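Local coordinates for protein racemase (Pseudovibrio sp. JE062, PDB 3MKC) that is of undetermined specific function but is a racemase-type member of the enolase superfamily, with an N-terminal capping domain and a TIM-barrel-type C-terminal domain, at residues D218-E221 with V222-L226; C261-E264 with M265-T268; E271-E274 with W275-G279. All coordinates share one frame; numbering follows the deposited sequence.

Interaction 1 of 3, residues D218-E221 with V222-L226; sequences DWYE and VARLL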
ATOM      1  N   ASP A 218     -15.268  -1.833 -21.007  1.00 17.97           N
ATOM      2  CA  ASP A 218     -15.299  -0.994 -22.206  1.00 16.94           C
ATOM      3  C   ASP A 218     -14.915   0.444 -21.857  1.00 15.69           C
ATOM      4  O   ASP A 218     -15.646   1.128 -21.156  1.00 15.63           O
ATOM      5  CB  ASP A 218     -16.705  -1.045 -22.823  1.00 16.84           C
ATOM      6  CG  ASP A 218     -16.856  -0.127 -24.021  1.00 16.51           C
ATOM      7  OD1 ASP A 218     -15.841   0.170 -24.682  1.00 18.46           O
ATOM      8  OD2 ASP A 218     -17.997   0.287 -24.311  1.00 15.96           O
ATOM      9  N   TRP A 219     -13.764   0.904 -22.347  1.00 15.39           N
ATOM     10  CA  TRP A 219     -13.309   2.259 -22.045  1.00 14.48           C
ATOM     11  C   TRP A 219     -14.280   3.351 -22.457  1.00 15.07           C
ATOM     12  O   TRP A 219     -14.356   4.399 -21.809  1.00 14.57           O
ATOM     13  CB  TRP A 219     -11.954   2.548 -22.702  1.00 14.20           C
ATOM     14  CG  TRP A 219     -12.023   2.730 -24.183  1.00 14.35           C
ATOM     15  CD1 TRP A 219     -11.847   1.769 -25.136  1.00 16.16           C
ATOM     16  CD2 TRP A 219     -12.275   3.954 -24.889  1.00 15.96           C
ATOM     17  NE1 TRP A 219     -11.972   2.317 -26.391  1.00 15.85           N
ATOM     18  CE2 TRP A 219     -12.236   3.655 -26.269  1.00 15.89           C
ATOM     19  CE3 TRP A 219     -12.531   5.271 -24.488  1.00 15.21           C
ATOM     20  CZ2 TRP A 219     -12.444   4.631 -27.255  1.00 16.71           C
ATOM     21  CZ3 TRP A 219     -12.738   6.246 -25.470  1.00 17.83           C
ATOM     22  CH2 TRP A 219     -12.693   5.915 -26.837  1.00 17.30           C
ATOM     23  N   TYR A 220     -15.015   3.115 -23.540  1.00 14.62           N
ATOM     24  CA  TYR A 220     -15.961   4.110 -24.037  1.00 14.73           C
ATOM     25  C   TYR A 220     -17.072   4.356 -23.013  1.00 15.63           C
ATOM     26  O   TYR A 220     -17.417   5.499 -22.710  1.00 16.92           O
ATOM     27  CB  TYR A 220     -16.552   3.635 -25.368  1.00 13.40           C
ATOM     28  CG  TYR A 220     -17.420   4.662 -26.052  1.00 14.63           C
ATOM     29  CD1 TYR A 220     -16.871   5.612 -26.912  1.00 14.96           C
ATOM     30  CD2 TYR A 220     -18.792   4.687 -25.830  1.00 13.66           C
ATOM     31  CE1 TYR A 220     -17.678   6.567 -27.537  1.00 14.73           C
ATOM     32  CE2 TYR A 220     -19.600   5.631 -26.444  1.00 15.32           C
ATOM     33  CZ  TYR A 220     -19.039   6.566 -27.294  1.00 14.73           C
ATOM     34  OH  TYR A 220     -19.850   7.499 -27.889  1.00 13.94           O
ATOM     35  N   GLU A 221     -17.633   3.278 -22.483  1.00 17.19           N
ATOM     36  CA  GLU A 221     -18.695   3.402 -21.484  1.00 18.06           C
ATOM     37  C   GLU A 221     -18.164   4.127 -20.241  1.00 17.23           C
ATOM     38  O   GLU A 221     -18.850   4.969 -19.649  1.00 14.89           O
ATOM     39  CB  GLU A 221     -19.220   2.009 -21.122  1.00 22.00           C
ATOM     40  CG  GLU A 221     -20.309   1.985 -20.070  1.00 28.05           C
ATOM     41  CD  GLU A 221     -20.864   0.581 -19.841  1.00 32.30           C
ATOM     42  OE1 GLU A 221     -20.069  -0.349 -19.578  1.00 33.69           O
ATOM     43  OE2 GLU A 221     -22.098   0.405 -19.921  1.00 37.07           O
ATOM     44  N   VAL A 222     -16.934   3.815 -19.846  1.00 15.93           N
ATOM     45  CA  VAL A 222     -16.347   4.463 -18.681  1.00 16.11           C
ATOM     46  C   VAL A 222     -16.139   5.953 -18.943  1.00 16.12           C
ATOM     47  O   VAL A 222     -16.435   6.783 -18.087  1.00 15.76           O
ATOM     48  CB  VAL A 222     -14.995   3.816 -18.303  1.00 16.93           C
ATOM     49  CG1 VAL A 222     -14.383   4.536 -17.110  1.00 19.24           C
ATOM     50  CG2 VAL A 222     -15.203   2.346 -17.972  1.00 18.37           C
ATOM     51  N   ALA A 223     -15.650   6.294 -20.134  1.00 15.09           N
ATOM     52  CA  ALA A 223     -15.413   7.700 -20.468  1.00 15.30           C
ATOM     53  C   ALA A 223     -16.712   8.493 -20.371  1.00 15.71           C
ATOM     54  O   ALA A 223     -16.718   9.615 -19.863  1.00 16.75           O
ATOM     55  CB  ALA A 223     -14.823   7.823 -21.871  1.00 14.10           C
ATOM     56  N   ARG A 224     -17.812   7.917 -20.854  1.00 17.13           N
ATOM     57  CA  ARG A 224     -19.103   8.607 -20.782  1.00 17.66           C
ATOM     58  C   ARG A 224     -19.456   8.889 -19.334  1.00 16.80           C
ATOM     59  O   ARG A 224     -19.864   9.995 -18.983  1.00 17.16           O
ATOM     60  CB  ARG A 224     -20.219   7.769 -21.410  1.00 20.49           C
ATOM     61  CG  ARG A 224     -20.443   8.057 -22.870  1.00 24.90           C
ATOM     62  CD  ARG A 224     -21.728   7.417 -23.381  1.00 27.28           C
ATOM     63  NE  ARG A 224     -21.932   7.726 -24.793  1.00 28.04           N
ATOM     64  CZ  ARG A 224     -22.918   7.230 -25.532  1.00 28.57           C
ATOM     65  NH1 ARG A 224     -23.797   6.395 -24.990  1.00 27.25           N
ATOM     66  NH2 ARG A 224     -23.015   7.562 -26.815  1.00 26.98           N
ATOM     67  N   LEU A 225     -19.300   7.876 -18.492  1.00 17.44           N
ATOM     68  CA  LEU A 225     -19.603   8.029 -17.077  1.00 16.80           C
ATOM     69  C   LEU A 225     -18.729   9.100 -16.438  1.00 17.61           C
ATOM     70  O   LEU A 225     -19.233  10.022 -15.805  1.00 17.26           O
ATOM     71  CB  LEU A 225     -19.407   6.699 -16.348  1.00 17.72           C
ATOM     72  CG  LEU A 225     -19.405   6.723 -14.817  1.00 17.31           C
ATOM     73  CD1 LEU A 225     -20.716   7.296 -14.294  1.00 17.88           C
ATOM     74  CD2 LEU A 225     -19.187   5.317 -14.295  1.00 15.39           C
ATOM     75  N   LEU A 226     -17.415   8.987 -16.608  1.00 16.73           N
ATOM     76  CA  LEU A 226     -16.516   9.964 -16.009  1.00 15.72           C
ATOM     77  C   LEU A 226     -16.732  11.371 -16.551  1.00 15.52           C
ATOM     78  O   LEU A 226     -16.627  12.350 -15.813  1.00 15.96           O
ATOM     79  CB  LEU A 226     -15.059   9.533 -16.203  1.00 15.28           C
ATOM     80  CG  LEU A 226     -14.679   8.213 -15.519  1.00 14.51           C
ATOM     81  CD1 LEU A 226     -13.186   7.971 -15.704  1.00 15.16           C
ATOM     82  CD2 LEU A 226     -15.021   8.270 -14.025  1.00 14.12           C
TER
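Ala223 N donates to Trp219 O at 2.8 Å, the shortest hydrogen bond joining 218-221 to 222-226, and it belongs to the opening turn of helix 219-228. Three more i to i+4 bonds accompany it: Val222 N to Asp218 O, Arg224 N to Tyr220 O and Leu225 N to Glu221 O, all between 3.1 and 3.3 Å. Asp218 occupies the N-cap, and its OD1 accepts a weak capping bond from Tyr220 N at 3.3 Å. On the solvent-facing flank, Tyr220 and Arg224 meet one turn apart. Tyr220 sets CG beside its own carbonyl carbon (chi1 -173°), which carries the ring to Arg224, whose chain is extended from CG to NE. Tyr220 CE2 then sits over one face of the Arg224 guanidinium, off toward its rim, with NE 3.5 Å away. The two planes stand 54° apart, so this is not a parallel stack. Arg224 NH2 lies in the ring plane at its edge and makes a weak, strongly bent bond (124°) to Tyr220 OH at 3.3 Å. Farther round the helix the contacts become apolar: Trp219 CE3 approaches Ala223 CB at 4.3 Å, while Tyr220 CB covers the middle of one indole face. Trp219 and Val222 continue onto helix 246-255 through Lys251 and Leu252, and Leu225 packs on Val191 and Ala192 of helix 188-202. This places the helix between its two neighbours on the outside of the barrel. Order in this first turn therefore rests mainly on backbone bonds, with the bent Tyr220-Arg224 bond adding little directional hold.

Interaction 2 of 3, residues C261-E264 with M265-T268; sequences CGAE and MSTT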
ATOM      1  N   CYS A 261      -6.186   6.078 -12.389  1.00 10.35           N
ATOM      2  CA  CYS A 261      -5.200   5.345 -11.603  1.00  9.73           C
ATOM      3  C   CYS A 261      -4.957   3.980 -12.213  1.00  9.22           C
ATOM      4  O   CYS A 261      -5.744   3.497 -13.018  1.00 12.02           O
ATOM      5  CB  CYS A 261      -5.700   5.105 -10.183  1.00 11.97           C
ATOM      6  SG  CYS A 261      -6.323   6.561  -9.343  1.00 12.70           S
ATOM      7  N   GLY A 262      -3.868   3.354 -11.792  1.00 10.70           N
ATOM      8  CA  GLY A 262      -3.564   2.018 -12.259  1.00 10.22           C
ATOM      9  C   GLY A 262      -2.491   1.386 -11.394  1.00 11.16           C
ATOM     10  O   GLY A 262      -1.956   2.029 -10.487  1.00 10.74           O
ATOM     11  N   ALA A 263      -2.222   0.106 -11.650  1.00 10.71           N
ATOM     12  CA  ALA A 263      -1.164  -0.641 -10.967  1.00 10.47           C
ATOM     13  C   ALA A 263      -1.419  -1.157  -9.552  1.00 10.70           C
ATOM     14  O   ALA A 263      -0.501  -1.635  -8.898  1.00 12.77           O
ATOM     15  CB  ALA A 263       0.119   0.174 -10.991  1.00 10.63           C
ATOM     16  N   GLU A 264      -2.656  -1.068  -9.085  1.00 12.49           N
ATOM     17  CA  GLU A 264      -2.986  -1.549  -7.748  1.00 12.93           C
ATOM     18  C   GLU A 264      -2.467  -2.960  -7.475  1.00 11.87           C
ATOM     19  O   GLU A 264      -1.937  -3.225  -6.404  1.00 12.13           O
ATOM     20  CB  GLU A 264      -4.507  -1.542  -7.535  1.00 14.94           C
ATOM     21  CG  GLU A 264      -4.948  -2.448  -6.380  1.00 18.83           C
ATOM     22  CD  GLU A 264      -6.432  -2.386  -6.089  1.00 19.67           C
ATOM     23  OE1 GLU A 264      -7.239  -2.555  -7.025  1.00 17.22           O
ATOM     24  OE2 GLU A 264      -6.789  -2.177  -4.908  1.00 21.19           O
HETATM   25  N   MSE A 265      -2.623  -3.865  -8.441  1.00 11.92           N
HETATM   26  CA  MSE A 265      -2.205  -5.255  -8.242  1.00 10.56           C
HETATM   27  C   MSE A 265      -0.865  -5.638  -8.858  1.00 10.88           C
HETATM   28  O   MSE A 265      -0.454  -6.803  -8.808  1.00 12.23           O
HETATM   29  CB  MSE A 265      -3.282  -6.200  -8.786  1.00 14.46           C
HETATM   30  CG  MSE A 265      -4.680  -5.959  -8.218  1.00 15.77           C
HETATM   31 SE   MSE A 265      -5.958  -7.275  -8.791  1.00 25.67          SE
HETATM   32  CE  MSE A 265      -6.571  -6.446 -10.395  1.00 20.18           C
ATOM     33  N   SER A 266      -0.183  -4.659  -9.434  1.00 11.94           N
ATOM     34  CA  SER A 266       1.102  -4.891 -10.098  1.00 10.50           C
ATOM     35  C   SER A 266       2.270  -5.169  -9.154  1.00 10.56           C
ATOM     36  O   SER A 266       2.152  -5.020  -7.938  1.00 12.22           O
ATOM     37  CB  SER A 266       1.463  -3.666 -10.926  1.00 12.15           C
ATOM     38  OG  SER A 266       1.754  -2.586 -10.053  1.00 14.50           O
ATOM     39  N   THR A 267       3.396  -5.586  -9.736  1.00 11.95           N
ATOM     40  CA  THR A 267       4.627  -5.817  -8.974  1.00  9.98           C
ATOM     41  C   THR A 267       5.812  -5.373  -9.834  1.00  9.93           C
ATOM     42  O   THR A 267       5.800  -5.532 -11.059  1.00 11.65           O
ATOM     43  CB  THR A 267       4.828  -7.301  -8.562  1.00 10.29           C
ATOM     44  OG1 THR A 267       5.108  -8.095  -9.723  1.00 10.95           O
ATOM     45  CG2 THR A 267       3.589  -7.827  -7.839  1.00 10.38           C
ATOM     46  N   THR A 268       6.807  -4.801  -9.161  1.00  8.77           N
ATOM     47  CA  THR A 268       8.049  -4.278  -9.724  1.00  7.58           C
ATOM     48  C   THR A 268       7.909  -2.972 -10.475  1.00  7.53           C
ATOM     49  O   THR A 268       6.819  -2.581 -10.894  1.00 10.48           O
ATOM     50  CB  THR A 268       8.761  -5.268 -10.665  1.00  7.68           C
ATOM     51  OG1 THR A 268       8.081  -5.300 -11.925  1.00  9.91           O
ATOM     52  CG2 THR A 268       8.799  -6.669 -10.047  1.00  7.73           C
TER
HETATM   53  O   HOH W   1       0.747  -3.866  -5.974  1.00 15.26           O
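Met265, present as selenomethionine, lays its CG against CG of Glu264 at 4.0 Å, the two chains passing at a slant. It is the third residue of a type I beta turn from Ala263 to Ser266, and its own carbonyl accepts from Arg290 NH2. The polar end of Glu264 is engaged elsewhere, OE1 being bonded to Tyr214 OH. Ser266 closes the turn and carries most of the contact. Its OG donates to Ala263 O at 2.7 Å, and its backbone N donates to Ala263 O at 3.1 Å with a fairly straight N-H (153°). The two donors differ in approach: OG is tilted only slightly from the carbonyl plane, whereas N comes from well above it, 68° out. With OG held between the backbone N and the carbonyl carbon (chi1 69°), the hydroxyl can turn back over the turn, where it also meets Ala263 CB at 3.3 Å. A water donates to Glu264 O at 2.8 Å and to Ser266 O at 2.7 Å, tying two carbonyls of the same loop. At Thr267 the chain leaves the turn, and Thr268 leads into helix 268-277. One oxygen gripped by a hydroxyl and an amide is consistent with a well-defined reversal after barrel strand 261-262, and a single side chain supplies half of that grip.

Interaction 3 of 3, residues E271-E274 with W275-G279; sequences EAEE and WITKG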
ATOM      1  N   GLU A 271       6.588  -3.258 -14.257  1.00  9.52           N
ATOM      2  CA  GLU A 271       5.176  -3.181 -14.593  1.00  9.20           C
ATOM      3  C   GLU A 271       4.757  -1.733 -14.424  1.00  8.58           C
ATOM      4  O   GLU A 271       3.983  -1.217 -15.220  1.00  9.85           O
ATOM      5  CB  GLU A 271       4.329  -4.086 -13.682  1.00  8.75           C
ATOM      6  CG  GLU A 271       4.528  -5.562 -13.994  1.00 11.21           C
ATOM      7  CD  GLU A 271       3.517  -6.471 -13.331  1.00 11.08           C
ATOM      8  OE1 GLU A 271       2.601  -5.974 -12.635  1.00 12.96           O
ATOM      9  OE2 GLU A 271       3.640  -7.702 -13.518  1.00 11.33           O
ATOM     10  N   ALA A 272       5.275  -1.079 -13.390  1.00  8.35           N
ATOM     11  CA  ALA A 272       4.930   0.319 -13.162  1.00  9.02           C
ATOM     12  C   ALA A 272       5.312   1.189 -14.364  1.00  9.97           C
ATOM     13  O   ALA A 272       4.554   2.062 -14.767  1.00 10.55           O
ATOM     14  CB  ALA A 272       5.617   0.844 -11.900  1.00  8.65           C
ATOM     15  N   GLU A 273       6.490   0.950 -14.929  1.00  8.19           N
ATOM     16  CA  GLU A 273       6.930   1.737 -16.070  1.00 10.76           C
ATOM     17  C   GLU A 273       5.954   1.580 -17.231  1.00 10.26           C
ATOM     18  O   GLU A 273       5.654   2.550 -17.923  1.00 11.13           O
ATOM     19  CB  GLU A 273       8.338   1.311 -16.504  1.00 13.27           C
ATOM     20  CG  GLU A 273       8.896   2.094 -17.686  1.00 19.48           C
ATOM     21  CD  GLU A 273       8.395   1.574 -19.025  1.00 26.48           C
ATOM     22  OE1 GLU A 273       8.378   0.338 -19.210  1.00 29.07           O
ATOM     23  OE2 GLU A 273       8.029   2.398 -19.897  1.00 30.42           O
ATOM     24  N   GLU A 274       5.452   0.362 -17.440  1.00 11.05           N
ATOM     25  CA  GLU A 274       4.515   0.128 -18.534  1.00 10.95           C
ATOM     26  C   GLU A 274       3.203   0.871 -18.250  1.00 11.65           C
ATOM     27  O   GLU A 274       2.567   1.398 -19.160  1.00 12.24           O
ATOM     28  CB  GLU A 274       4.270  -1.380 -18.714  1.00 14.60           C
ATOM     29  CG  GLU A 274       3.327  -1.722 -19.855  1.00 21.84           C
ATOM     30  CD  GLU A 274       3.155  -3.219 -20.066  1.00 26.67           C
ATOM     31  OE1 GLU A 274       3.284  -3.989 -19.087  1.00 29.16           O
ATOM     32  OE2 GLU A 274       2.868  -3.626 -21.216  1.00 27.39           O
ATOM     33  N   TRP A 275       2.793   0.916 -16.987  1.00 10.24           N
ATOM     34  CA  TRP A 275       1.575   1.650 -16.660  1.00  8.54           C
ATOM     35  C   TRP A 275       1.768   3.125 -16.988  1.00  7.62           C
ATOM     36  O   TRP A 275       0.851   3.796 -17.447  1.00 10.01           O
ATOM     37  CB  TRP A 275       1.235   1.524 -15.181  1.00  8.98           C
ATOM     38  CG  TRP A 275       0.460   0.297 -14.863  1.00  7.37           C
ATOM     39  CD1 TRP A 275       0.956  -0.893 -14.418  1.00  8.64           C
ATOM     40  CD2 TRP A 275      -0.959   0.134 -14.959  1.00  7.21           C
ATOM     41  NE1 TRP A 275      -0.070  -1.787 -14.225  1.00  8.95           N
ATOM     42  CE2 TRP A 275      -1.256  -1.182 -14.550  1.00  7.91           C
ATOM     43  CE3 TRP A 275      -2.012   0.975 -15.353  1.00  8.78           C
ATOM     44  CZ2 TRP A 275      -2.564  -1.682 -14.520  1.00  9.52           C
ATOM     45  CZ3 TRP A 275      -3.317   0.475 -15.327  1.00  8.13           C
ATOM     46  CH2 TRP A 275      -3.579  -0.841 -14.912  1.00  7.99           C
ATOM     47  N   ILE A 276       2.968   3.634 -16.746  1.00  7.94           N
ATOM     48  CA  ILE A 276       3.236   5.040 -17.024  1.00  7.90           C
ATOM     49  C   ILE A 276       3.234   5.369 -18.518  1.00  8.11           C
ATOM     50  O   ILE A 276       2.499   6.248 -18.969  1.00 10.96           O
ATOM     51  CB  ILE A 276       4.601   5.482 -16.448  1.00  7.71           C
ATOM     52  CG1 ILE A 276       4.533   5.540 -14.922  1.00  8.60           C
ATOM     53  CG2 ILE A 276       4.998   6.843 -17.016  1.00  9.13           C
ATOM     54  CD1 ILE A 276       5.875   5.842 -14.277  1.00  9.55           C
ATOM     55  N   THR A 277       4.057   4.661 -19.283  1.00 11.94           N
ATOM     56  CA  THR A 277       4.169   4.948 -20.712  1.00 13.38           C
ATOM     57  C   THR A 277       3.057   4.417 -21.606  1.00 13.06           C
ATOM     58  O   THR A 277       2.653   5.094 -22.549  1.00 15.71           O
ATOM     59  CB  THR A 277       5.514   4.443 -21.272  1.00 18.37           C
ATOM     60  OG1 THR A 277       5.561   3.015 -21.185  1.00 22.24           O
ATOM     61  CG2 THR A 277       6.671   5.030 -20.481  1.00 17.50           C
ATOM     62  N   LYS A 278       2.562   3.215 -21.330  1.00 12.67           N
ATOM     63  CA  LYS A 278       1.506   2.636 -22.158  1.00 11.75           C
ATOM     64  C   LYS A 278       0.124   2.958 -21.604  1.00 12.06           C
ATOM     65  O   LYS A 278      -0.807   3.258 -22.356  1.00 12.35           O
ATOM     66  CB  LYS A 278       1.667   1.115 -22.256  1.00 14.19           C
ATOM     67  CG  LYS A 278       0.728   0.472 -23.270  1.00 17.92           C
ATOM     68  CD  LYS A 278       0.687  -1.046 -23.126  1.00 22.84           C
ATOM     69  CE  LYS A 278       1.081  -1.748 -24.415  1.00 28.75           C
ATOM     70  NZ  LYS A 278       2.542  -1.630 -24.706  1.00 30.61           N
ATOM     71  N   GLY A 279      -0.003   2.886 -20.283  1.00 11.87           N
ATOM     72  CA  GLY A 279      -1.277   3.182 -19.658  1.00 10.53           C
ATOM     73  C   GLY A 279      -1.524   4.675 -19.585  1.00  9.70           C
ATOM     74  O   GLY A 279      -2.669   5.112 -19.524  1.00 12.31           O
TER
HETATM   75  O   HOH W   2       0.516  -4.507 -13.955  1.00 15.59           O
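Thr277 OG1 donates to Glu273 OE2 at 2.9 Å, the one direct hydrogen bond between side chains of 271-274 and 275-279. The hydroxyl meets the carboxylate from above its plane, 40° out of it. The Glu273 carboxylate is brought to the next turn by a bend at chi2 (-82°), and Thr277 answers by holding OG1 between its backbone N and carbonyl carbon (chi1 65°). In the backbone, Thr277 N is bonded to Glu273 O at 3.0 Å, so the same pair is joined through both backbone and side chain. Glu274 O is held twice near the end of the helix, by Lys278 N at 2.8 Å and by Gly279 N at 3.2 Å. The side chains of Glu274 and Lys278 run side by side in the same direction, but OE2 and NZ stay 4.0 Å apart, beyond a salt bridge, so any attraction between the charges is probably modest. On the inward flank, Trp275 CD1 comes within 3.1 Å of Glu271 O, which lies at the ring edge near its plane. A water also in that plane accepts from Trp275 NE1 at 2.8 Å and donates to Glu271 OE1 at 2.9 Å. In the second shell, Thr267 N bonds to the same Glu271 OE1, while His243 and His249 meet the Trp275 ring edge to face. Ala272 and Ile276 press on Met303 of helix 293-306, and Lys278 touches Leu246 of helix 246-255, so helix 268-277 is lodged between its barrel neighbours. The indole N-H of buried Trp275 is thus satisfied by a water, itself probably oriented by a carboxylate that also secures the incoming loop.

All three contacts fall in the TIM-barrel-type domain and follow one another along the chain. Interaction 1 opens helix 219-228, between strands 207-211 and 236-238; its centre lies about 21 Å from the centre of each of the others, and it touches neither. Interactions 2 and 3 are consecutive pieces of one beta-alpha-beta unit, strand 261-262, helix 268-277 and strand 283-284, with centres about 9 Å apart. They touch directly: Ala263 N approaches Trp275 CE2 at 3.3 Å, and Ser266 CB approaches Glu271 OE1 at 3.1 Å. The loop after the strand is therefore packed against the helix it leads into, whereas interaction 1 lies on a separate barrel helix.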